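Local atomic coordinates of alanine racemase 1 (Caldanaerobacter subterraneus subsp. tengcongensis MB4, PDB entry 4Y2W), a protein that belongs to the alanine racemase family, pairing an eight-stranded parallel barrel with a strand-rich C-terminal domain in an assembly of two chains. Residues R253-K258 and T282-Y287; L301-K306 and E327-G332; G5-R10 and S367-R372. The protein carries 1 engineered substitution. One frame throughout, in Å; residues are numbered along the deposited sequence.

From the N terminus, segment 5-10 leads into strand 10-14, and near the C-terminal end 367-372 returns to it, so that contact 3 closes a loop containing the barrel. Within this large loop contacts 1 and 2 follow in series without crossing: 253-258 meets 282-287, then 301-306 meets 327-332. All three lie on or beside the mixed sheet that accompanies the barrel. Contact 1 pairs strands 248-260 and 278-283, contact 2 packs a hairpin turn against a loop, and contact 3 joins the approaches to strands 10-14 and 372-376. Val-254 and Arg-253 meet Gly-332 between contacts 1 and 2, while Thr-9 and Pro-284 link contacts 3 and 1.

Contact 1 of 3, residues R253-K258 and T282-Y287; sequences RVVHLK and TIPVGY. With ALA (alanine), chain D.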
loop_
_atom_site.group_PDB
_atom_site.type_symbol
_atom_site.label_atom_id
_atom_site.label_comp_id
_atom_site.label_asym_id
_atom_site.label_seq_id
_atom_site.Cartn_x
_atom_site.Cartn_y
_atom_site.Cartn_z
ATOM N N ARG A 253 -6.396 0.860 17.967
ATOM C CA ARG A 253 -7.039 0.702 19.272
ATOM C C ARG A 253 -6.834 -0.682 19.872
ATOM O O ARG A 253 -6.615 -1.661 19.157
ATOM C CB ARG A 253 -8.540 0.970 19.158
ATOM C CG ARG A 253 -8.898 2.359 18.655
ATOM C CD ARG A 253 -8.710 3.416 19.727
ATOM N NE ARG A 253 -8.602 4.753 19.145
ATOM C CZ ARG A 253 -8.800 5.897 19.800
ATOM N NH1 ARG A 253 -9.135 5.909 21.091
ATOM N NH2 ARG A 253 -8.673 7.045 19.149
ATOM N N VAL A 254 -6.923 -0.753 21.198
ATOM C CA VAL A 254 -6.868 -2.030 21.889
ATOM C C VAL A 254 -8.203 -2.731 21.658
ATOM O O VAL A 254 -9.271 -2.177 21.931
ATOM C CB VAL A 254 -6.575 -1.877 23.396
ATOM C CG1 VAL A 254 -6.541 -3.242 24.072
ATOM C CG2 VAL A 254 -5.249 -1.154 23.613
ATOM N N VAL A 255 -8.117 -3.944 21.128
ATOM C CA VAL A 255 -9.277 -4.713 20.696
ATOM C C VAL A 255 -9.480 -5.971 21.551
ATOM O O VAL A 255 -10.579 -6.522 21.590
ATOM C CB VAL A 255 -9.134 -5.033 19.178
ATOM C CG1 VAL A 255 -9.449 -6.485 18.828
ATOM C CG2 VAL A 255 -9.970 -4.063 18.353
ATOM N N HIS A 256 -8.435 -6.415 22.240
ATOM C CA HIS A 256 -8.535 -7.585 23.103
ATOM C C HIS A 256 -7.419 -7.595 24.133
ATOM O O HIS A 256 -6.276 -7.301 23.805
ATOM C CB HIS A 256 -8.477 -8.859 22.264
ATOM C CG HIS A 256 -8.524 -10.120 23.070
ATOM N ND1 HIS A 256 -9.524 -10.385 23.982
ATOM C CD2 HIS A 256 -7.703 -11.197 23.087
ATOM C CE1 HIS A 256 -9.316 -11.569 24.528
ATOM N NE2 HIS A 256 -8.217 -12.083 24.002
ATOM N N LEU A 257 -7.765 -7.934 25.375
ATOM C CA LEU A 257 -6.790 -8.097 26.456
ATOM C C LEU A 257 -6.939 -9.477 27.096
ATOM O O LEU A 257 -8.036 -9.852 27.513
ATOM C CB LEU A 257 -7.002 -7.025 27.526
ATOM C CG LEU A 257 -6.819 -5.569 27.090
ATOM C CD1 LEU A 257 -7.515 -4.628 28.063
ATOM C CD2 LEU A 257 -5.341 -5.227 26.971
ATOM N N LYS A 258 -5.844 -10.232 27.168
ATOM C CA LYS A 258 -5.829 -11.485 27.922
ATOM C C LYS A 258 -4.657 -11.559 28.894
ATOM O O LYS A 258 -3.580 -11.018 28.637
ATOM C CB LYS A 258 -5.823 -12.712 26.999
ATOM C CG LYS A 258 -4.827 -12.672 25.849
ATOM C CD LYS A 258 -4.477 -14.074 25.356
ATOM C CE LYS A 258 -4.385 -14.156 23.842
ATOM N NZ LYS A 258 -3.619 -13.036 23.235
ATOM N N THR A 282 -4.204 -7.339 21.760
ATOM C CA THR A 282 -4.231 -7.532 20.320
ATOM C C THR A 282 -4.756 -6.243 19.691
ATOM O O THR A 282 -5.696 -5.628 20.206
ATOM C CB THR A 282 -5.137 -8.714 19.931
ATOM O OG1 THR A 282 -4.821 -9.850 20.744
ATOM C CG2 THR A 282 -4.954 -9.075 18.473
ATOM N N ILE A 283 -4.152 -5.835 18.581
ATOM C CA ILE A 283 -4.545 -4.597 17.916
ATOM C C ILE A 283 -4.824 -4.865 16.440
ATOM O O ILE A 283 -4.074 -5.588 15.783
ATOM C CB ILE A 283 -3.492 -3.479 18.095
ATOM C CG1 ILE A 283 -2.074 -3.987 17.784
ATOM C CG2 ILE A 283 -3.547 -2.925 19.514
ATOM C CD1 ILE A 283 -0.985 -2.967 18.056
ATOM N N PRO A 284 -5.906 -4.278 15.908
ATOM C CA PRO A 284 -6.347 -4.615 14.560
ATOM C C PRO A 284 -5.569 -3.867 13.475
ATOM O O PRO A 284 -6.164 -3.209 12.622
ATOM C CB PRO A 284 -7.820 -4.207 14.582
ATOM C CG PRO A 284 -7.841 -3.018 15.483
ATOM C CD PRO A 284 -6.769 -3.249 16.517
ATOM N N VAL A 285 -4.242 -3.981 13.512
ATOM C CA VAL A 285 -3.389 -3.459 12.453
ATOM C C VAL A 285 -2.334 -4.500 12.094
ATOM O O VAL A 285 -1.715 -5.099 12.973
ATOM C CB VAL A 285 -2.726 -2.114 12.841
ATOM C CG1 VAL A 285 -1.721 -2.286 13.975
ATOM C CG2 VAL A 285 -2.069 -1.473 11.621
ATOM N N GLY A 286 -2.146 -4.720 10.797
ATOM C CA GLY A 286 -1.178 -5.700 10.311
ATOM C C GLY A 286 -0.441 -5.191 9.090
ATOM O O GLY A 286 -0.478 -3.998 8.800
ATOM N N TYR A 287 0.222 -6.093 8.368
ATOM C CA TYR A 287 1.083 -5.680 7.253
ATOM C C TYR A 287 0.325 -5.241 6.002
ATOM O O TYR A 287 0.865 -4.495 5.181
ATOM C CB TYR A 287 2.143 -6.741 6.914
ATOM C CG TYR A 287 1.644 -8.145 6.636
ATOM C CD1 TYR A 287 1.018 -8.462 5.434
ATOM C CD2 TYR A 287 1.848 -9.168 7.558
ATOM C CE1 TYR A 287 0.583 -9.753 5.172
ATOM C CE2 TYR A 287 1.421 -10.460 7.303
ATOM C CZ TYR A 287 0.789 -10.746 6.111
ATOM O OH TYR A 287 0.359 -12.027 5.869
HETATM N N ALA D . -3.556 -14.835 8.797
HETATM C CA ALA D . -2.385 -14.899 7.877
HETATM C C ALA D . -1.392 -13.786 8.211
HETATM O O ALA D . -1.775 -12.776 8.799
HETATM C CB ALA D . -2.841 -14.804 6.425
HETATM O OXT ALA D . -0.193 -13.856 7.914
#
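Val-255 and Pro-284 meet at a slant, with CG2 of Val-255 3.7 Å from CG of Pro-284. The flank of the proline ring also closes on the backbone of the facing segment, where Arg-253 O meets Pro-284 CD as well as CG2 of Ile-283. A second pair, His-256 and Thr-282, projects from one face of the sheet. In the histidine CG lies anti to the backbone N (chi1 178°), and chi2 (54°) turns the ring edge to the threonine: CD2 of His-256 is 4.0 Å from OG1 of Thr-282, in the ring plane, a contact without a hydrogen bond. Two backbone bonds hold these groups in register. Val-255 N donates a hydrogen bond to Thr-282 O at 3.1 Å, and Thr-282 N donates one to His-256 O at 2.9 Å. Val-255 and His-256 thus both stand opposite Thr-282, a classic beta bulge in the antiparallel pairing of strands 248-260 and 278-283, and the bulged Val-255 directs its CB at the facing segment. Beyond Ile-283 the chain leaves the sheet through an inverse gamma turn centred on Pro-284 and runs to Tyr-287, whose OH donates to OXT of the bound alanine at 2.8 Å. The alanine oxygen sits at the ring edge, near its plane; Met-316 N and Tyr-268 OH also bind this ligand. The polar ends on the His-256 face turn to the second subunit: Thr-282 OG1 bonds to Arg-138 O and Lys-258 NZ to Gly-137 O of that subunit, whose Tyr-107 packs edge-to-face with His-256. The chemistry therefore implies one stretch of chain, 282-287, serving strand pairing and the subunit interface at its start and a ligand pocket at its end.

Contact 2 of 3, residues L301-K306 and E327-G332; sequences LLLKGK and EGVEIG
Lys-304 reaches from a type I' beta turn, Leu-303 to Lys-306, to the loop around Gly-328 and Val-329. This turn connects antiparallel strands 300-303 and 306-311 as a tight beta hairpin, with two residues at its corner, Lys-304 and Gly-305, both at positive phi. Backbone bonds close it in both directions: Leu-303 N to Lys-306 O at 2.9 Å, and Lys-306 N to Leu-303 O at 3.1 Å. Outside the turn, Gln-341 OE1 accepts from Gly-305 N.

The polar interaction across the contact rests on the side chain of Lys-304. Its CG stands beside the backbone N (chi1 -59°), the aliphatic chain runs nearly straight as far as CE, and a bend at chi4 (-84°) brings NZ to the loop backbone. There NZ of Lys-304 makes a weak hydrogen bond to Gly-328 O, 3.2 Å away. The carboxylate of Glu-330 lies too far off to join in, its OE1 6.5 Å from Lys-304 NZ; it forms a salt bridge with Lys-2 instead.

Apolar packing accompanies this polar tie. Buried Leu-303 has its CB directed at the loop, and its CD2 is 4.3 Å from CG2 of Val-329, a light touch. Val-335 of strand 334-336 also packs on Leu-303, while Leu-257 of strand 248-260 meets Val-329, so the loop between strands 319-322 and 334-336 lies along the sheet it left and will rejoin. The methylenes of Lys-304 also touch the loop: CE of Lys-304 is 4.0 Å from CA of Val-329, and one carbon further back, CD of Lys-304 stands 3.9 Å from the carbonyl O of Glu-327.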
loop_
_atom_site.group_PDB
_atom_site.type_symbol
_atom_site.label_atom_id
_atom_site.label_comp_id
_atom_site.label_asym_id
_atom_site.label_seq_id
_atom_site.Cartn_x
_atom_site.Cartn_y
_atom_site.Cartn_z
ATOM N N LEU A 301 5.522 0.353 20.220
ATOM C CA LEU A 301 4.492 1.351 19.927
ATOM C C LEU A 301 4.161 2.118 21.195
ATOM O O LEU A 301 4.507 1.688 22.294
ATOM C CB LEU A 301 3.222 0.679 19.399
ATOM C CG LEU A 301 3.377 -0.386 18.313
ATOM C CD1 LEU A 301 2.015 -0.968 17.959
ATOM C CD2 LEU A 301 4.056 0.172 17.073
ATOM N N LEU A 302 3.481 3.246 21.038
ATOM C CA LEU A 302 3.116 4.085 22.174
ATOM C C LEU A 302 1.701 3.785 22.642
ATOM O O LEU A 302 0.777 3.698 21.835
ATOM C CB LEU A 302 3.241 5.566 21.818
ATOM C CG LEU A 302 4.666 6.091 21.640
ATOM C CD1 LEU A 302 4.643 7.506 21.083
ATOM C CD2 LEU A 302 5.427 6.044 22.958
ATOM N N LEU A 303 1.553 3.630 23.954
ATOM C CA LEU A 303 0.265 3.386 24.590
ATOM C C LEU A 303 0.298 4.053 25.953
ATOM O O LEU A 303 1.042 3.615 26.834
ATOM C CB LEU A 303 0.022 1.882 24.743
ATOM C CG LEU A 303 -1.124 1.437 25.664
ATOM C CD1 LEU A 303 -2.459 1.992 25.191
ATOM C CD2 LEU A 303 -1.174 -0.081 25.765
ATOM N N LYS A 304 -0.490 5.114 26.117
ATOM C CA LYS A 304 -0.517 5.902 27.356
ATOM C C LYS A 304 0.846 6.518 27.679
ATOM O O LYS A 304 1.212 6.658 28.847
ATOM C CB LYS A 304 -0.996 5.047 28.537
ATOM C CG LYS A 304 -2.379 4.446 28.362
ATOM C CD LYS A 304 -2.640 3.380 29.412
ATOM C CE LYS A 304 -4.123 3.201 29.678
ATOM N NZ LYS A 304 -4.640 4.193 30.662
ATOM N N GLY A 305 1.595 6.881 26.639
ATOM C CA GLY A 305 2.929 7.458 26.807
ATOM C C GLY A 305 4.009 6.471 27.221
ATOM O O GLY A 305 5.117 6.881 27.574
ATOM N N LYS A 306 3.696 5.177 27.178
ATOM C CA LYS A 306 4.649 4.118 27.504
ATOM C C LYS A 306 4.954 3.332 26.239
ATOM O O LYS A 306 4.092 3.188 25.367
ATOM C CB LYS A 306 4.074 3.163 28.557
ATOM C CG LYS A 306 3.641 3.819 29.857
ATOM C CD LYS A 306 4.825 4.213 30.719
ATOM C CE LYS A 306 4.358 4.892 31.995
ATOM N NZ LYS A 306 5.488 5.177 32.921
ATOM N N GLU A 327 -0.206 0.378 33.371
ATOM C CA GLU A 327 -1.326 0.273 34.305
ATOM C C GLU A 327 -2.596 0.921 33.754
ATOM O O GLU A 327 -2.539 1.950 33.077
ATOM C CB GLU A 327 -0.967 0.902 35.657
ATOM C CG GLU A 327 -0.085 0.026 36.537
ATOM C CD GLU A 327 -0.078 0.467 37.993
ATOM O OE1 GLU A 327 -0.350 -0.381 38.873
ATOM O OE2 GLU A 327 0.188 1.663 38.259
ATOM N N GLY A 328 -3.738 0.303 34.052
ATOM C CA GLY A 328 -5.045 0.844 33.687
ATOM C C GLY A 328 -5.415 0.685 32.226
ATOM O O GLY A 328 -6.152 1.506 31.681
ATOM N N VAL A 329 -4.924 -0.381 31.596
ATOM C CA VAL A 329 -5.165 -0.617 30.172
ATOM C C VAL A 329 -6.595 -1.107 29.964
ATOM O O VAL A 329 -7.112 -1.906 30.748
ATOM C CB VAL A 329 -4.162 -1.628 29.573
ATOM C CG1 VAL A 329 -4.488 -1.920 28.116
ATOM C CG2 VAL A 329 -2.740 -1.095 29.687
ATOM N N GLU A 330 -7.221 -0.613 28.899
ATOM C CA GLU A 330 -8.630 -0.863 28.633
ATOM C C GLU A 330 -8.883 -1.091 27.149
ATOM O O GLU A 330 -8.043 -0.778 26.303
ATOM C CB GLU A 330 -9.468 0.328 29.098
ATOM C CG GLU A 330 -9.562 0.487 30.606
ATOM C CD GLU A 330 -10.612 1.502 31.014
ATOM O OE1 GLU A 330 -10.907 2.417 30.215
ATOM O OE2 GLU A 330 -11.146 1.381 32.135
ATOM N N ILE A 331 -10.060 -1.630 26.849
ATOM C CA ILE A 331 -10.482 -1.847 25.472
ATOM C C ILE A 331 -10.803 -0.484 24.871
ATOM O O ILE A 331 -11.602 0.269 25.430
ATOM C CB ILE A 331 -11.734 -2.752 25.393
ATOM C CG1 ILE A 331 -11.484 -4.114 26.065
ATOM C CG2 ILE A 331 -12.179 -2.932 23.948
ATOM C CD1 ILE A 331 -10.319 -4.900 25.500
ATOM N N GLY A 332 -10.170 -0.163 23.745
ATOM C CA GLY A 332 -10.392 1.113 23.073
ATOM C C GLY A 332 -9.403 2.204 23.443
ATOM O O GLY A 332 -9.591 3.364 23.068
#

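Contact 3 of 3, residues G5-R10 and S367-R372; sequences GVRPTR and SRRVPR
Arg-7 sets out across the ring of Pro-371, the two side chains crossing at about a right angle, with CB of Arg-7 3.9 Å from CG of Pro-371. Anti placement of CG to the backbone N (chi1 -177°) and an extended chain as far as NE carry it past the proline: CD of Arg-7 lies 4.0 Å from CD of Pro-371. At the head, NH1 of Arg-7 gives a weak, bent hydrogen bond to Arg-369 O (3.0 Å, 139°), while Val-370 N also lies at the edge of the guanidinium. CB of Thr-9 sits over one face, off its centre. The other terminal nitrogen, NH2, forms a salt bridge with Asp-289 and a weak hydrogen bond to Pro-284 O.

Both segments run into neighbouring parallel strands of the mixed sheet, 10-14 and 372-376, so the N-terminal lead-in is packed on a turn from the far end of the chain. That turn, type I from Ser-367 to Val-370, includes an ST turn in which Ser-367 OG accepts from Arg-369 N.

The guanidinium of Arg-369 stands nearly perpendicular to that of Arg-7 (planes 84° apart), with Arg-369 NE 3.8 Å from Arg-7 NH1. Asp-289 also takes Arg-369 NE, so one carboxylate probably offsets both charges; Arg-369 NH1 goes on to Asp-317 and to Glu-70 of the second subunit. Alongside, the side chains of Val-6 and Pro-371 run in opposite senses, with CG1 of Val-6 3.6 Å from CG of Pro-371, and CG1 of Val-370 rests 3.7 Å from the carbonyl carbon C of Arg-10.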
loop_
_atom_site.group_PDB
_atom_site.type_symbol
_atom_site.label_atom_id
_atom_site.label_comp_id
_atom_site.label_asym_id
_atom_site.label_seq_id
_atom_site.Cartn_x
_atom_site.Cartn_y
_atom_site.Cartn_z
ATOM N N GLY A 5 -17.616 5.854 14.224
ATOM C CA GLY A 5 -17.948 5.388 12.881
ATOM C C GLY A 5 -16.764 4.943 12.041
ATOM O O GLY A 5 -16.899 4.053 11.207
ATOM N N VAL A 6 -15.605 5.557 12.262
ATOM C CA VAL A 6 -14.400 5.256 11.488
ATOM C C VAL A 6 -13.695 4.022 12.047
ATOM O O VAL A 6 -13.771 3.743 13.244
ATOM C CB VAL A 6 -13.429 6.459 11.485
ATOM C CG1 VAL A 6 -12.164 6.148 10.689
ATOM C CG2 VAL A 6 -14.119 7.690 10.914
ATOM N N ARG A 7 -13.011 3.285 11.173
ATOM C CA ARG A 7 -12.239 2.109 11.577
ATOM C C ARG A 7 -11.291 2.450 12.728
ATOM O O ARG A 7 -10.732 3.551 12.760
ATOM C CB ARG A 7 -11.433 1.570 10.392
ATOM C CG ARG A 7 -10.654 0.298 10.686
ATOM C CD ARG A 7 -9.673 -0.013 9.578
ATOM N NE ARG A 7 -8.850 -1.175 9.896
ATOM C CZ ARG A 7 -7.779 -1.563 9.204
ATOM N NH1 ARG A 7 -7.373 -0.880 8.139
ATOM N NH2 ARG A 7 -7.102 -2.636 9.588
ATOM N N PRO A 8 -11.101 1.512 13.676
ATOM C CA PRO A 8 -10.166 1.775 14.770
ATOM C C PRO A 8 -8.763 2.139 14.274
ATOM O O PRO A 8 -8.233 3.184 14.655
ATOM C CB PRO A 8 -10.158 0.455 15.549
ATOM C CG PRO A 8 -11.481 -0.158 15.263
ATOM C CD PRO A 8 -11.791 0.220 13.848
ATOM N N THR A 9 -8.183 1.288 13.430
ATOM C CA THR A 9 -6.891 1.573 12.807
ATOM C C THR A 9 -7.073 2.706 11.802
ATOM O O THR A 9 -7.880 2.592 10.882
ATOM C CB THR A 9 -6.317 0.324 12.111
ATOM O OG1 THR A 9 -5.945 -0.639 13.101
ATOM C CG2 THR A 9 -5.095 0.661 11.275
ATOM N N ARG A 10 -6.328 3.797 11.982
ATOM C CA ARG A 10 -6.542 5.009 11.188
ATOM C C ARG A 10 -5.312 5.901 11.087
ATOM O O ARG A 10 -4.370 5.784 11.873
ATOM C CB ARG A 10 -7.676 5.834 11.800
ATOM C CG ARG A 10 -7.354 6.423 13.170
ATOM C CD ARG A 10 -8.578 7.054 13.809
ATOM N NE ARG A 10 -9.610 6.066 14.122
ATOM C CZ ARG A 10 -10.823 6.361 14.585
ATOM N NH1 ARG A 10 -11.184 7.619 14.802
ATOM N NH2 ARG A 10 -11.684 5.384 14.834
ATOM N N SER A 367 -1.768 1.640 3.642
ATOM C CA SER A 367 -2.566 1.109 2.539
ATOM C C SER A 367 -3.951 1.721 2.419
ATOM O O SER A 367 -4.395 2.500 3.267
ATOM C CB SER A 367 -2.706 -0.411 2.664
ATOM O OG SER A 367 -3.782 -0.760 3.518
ATOM N N ARG A 368 -4.616 1.325 1.335
ATOM C CA ARG A 368 -5.990 1.704 1.025
ATOM C C ARG A 368 -6.953 1.434 2.184
ATOM O O ARG A 368 -7.906 2.191 2.394
ATOM C CB ARG A 368 -6.436 0.946 -0.236
ATOM C CG ARG A 368 -7.879 1.169 -0.667
ATOM C CD ARG A 368 -8.126 0.633 -2.071
ATOM N NE ARG A 368 -9.553 0.453 -2.345
ATOM C CZ ARG A 368 -10.279 -0.597 -1.959
ATOM N NH1 ARG A 368 -9.738 -1.593 -1.259
ATOM N NH2 ARG A 368 -11.567 -0.649 -2.269
ATOM N N ARG A 369 -6.697 0.368 2.936
ATOM C CA ARG A 369 -7.587 -0.036 4.029
ATOM C C ARG A 369 -7.593 0.935 5.215
ATOM O O ARG A 369 -8.526 0.917 6.016
ATOM C CB ARG A 369 -7.223 -1.443 4.514
ATOM C CG ARG A 369 -8.380 -2.190 5.153
ATOM C CD ARG A 369 -8.117 -3.684 5.235
ATOM N NE ARG A 369 -6.968 -4.012 6.077
ATOM C CZ ARG A 369 -6.546 -5.250 6.321
ATOM N NH1 ARG A 369 -7.173 -6.298 5.797
ATOM N NH2 ARG A 369 -5.489 -5.447 7.098
ATOM N N VAL A 370 -6.560 1.770 5.323
ATOM C CA VAL A 370 -6.452 2.739 6.409
ATOM C C VAL A 370 -7.200 4.028 6.053
ATOM O O VAL A 370 -6.766 4.774 5.174
ATOM C CB VAL A 370 -4.975 3.081 6.696
ATOM C CG1 VAL A 370 -4.862 4.082 7.841
ATOM C CG2 VAL A 370 -4.183 1.816 7.001
ATOM N N PRO A 371 -8.329 4.307 6.733
ATOM C CA PRO A 371 -9.003 5.570 6.442
ATOM C C PRO A 371 -8.194 6.767 6.924
ATOM O O PRO A 371 -7.431 6.648 7.884
ATOM C CB PRO A 371 -10.308 5.455 7.225
ATOM C CG PRO A 371 -9.970 4.564 8.360
ATOM C CD PRO A 371 -9.022 3.552 7.790
ATOM N N ARG A 372 -8.359 7.900 6.247
ATOM C CA ARG A 372 -7.712 9.147 6.634
ATOM C C ARG A 372 -8.731 10.068 7.284
ATOM O O ARG A 372 -9.758 10.382 6.685
ATOM C CB ARG A 372 -7.093 9.840 5.419
ATOM C CG ARG A 372 -5.689 9.377 5.073
ATOM C CD ARG A 372 -5.656 7.945 4.567
ATOM N NE ARG A 372 -4.367 7.637 3.953
ATOM C CZ ARG A 372 -4.032 6.456 3.440
ATOM N NH1 ARG A 372 -4.880 5.439 3.463
ATOM N NH2 ARG A 372 -2.834 6.288 2.901
#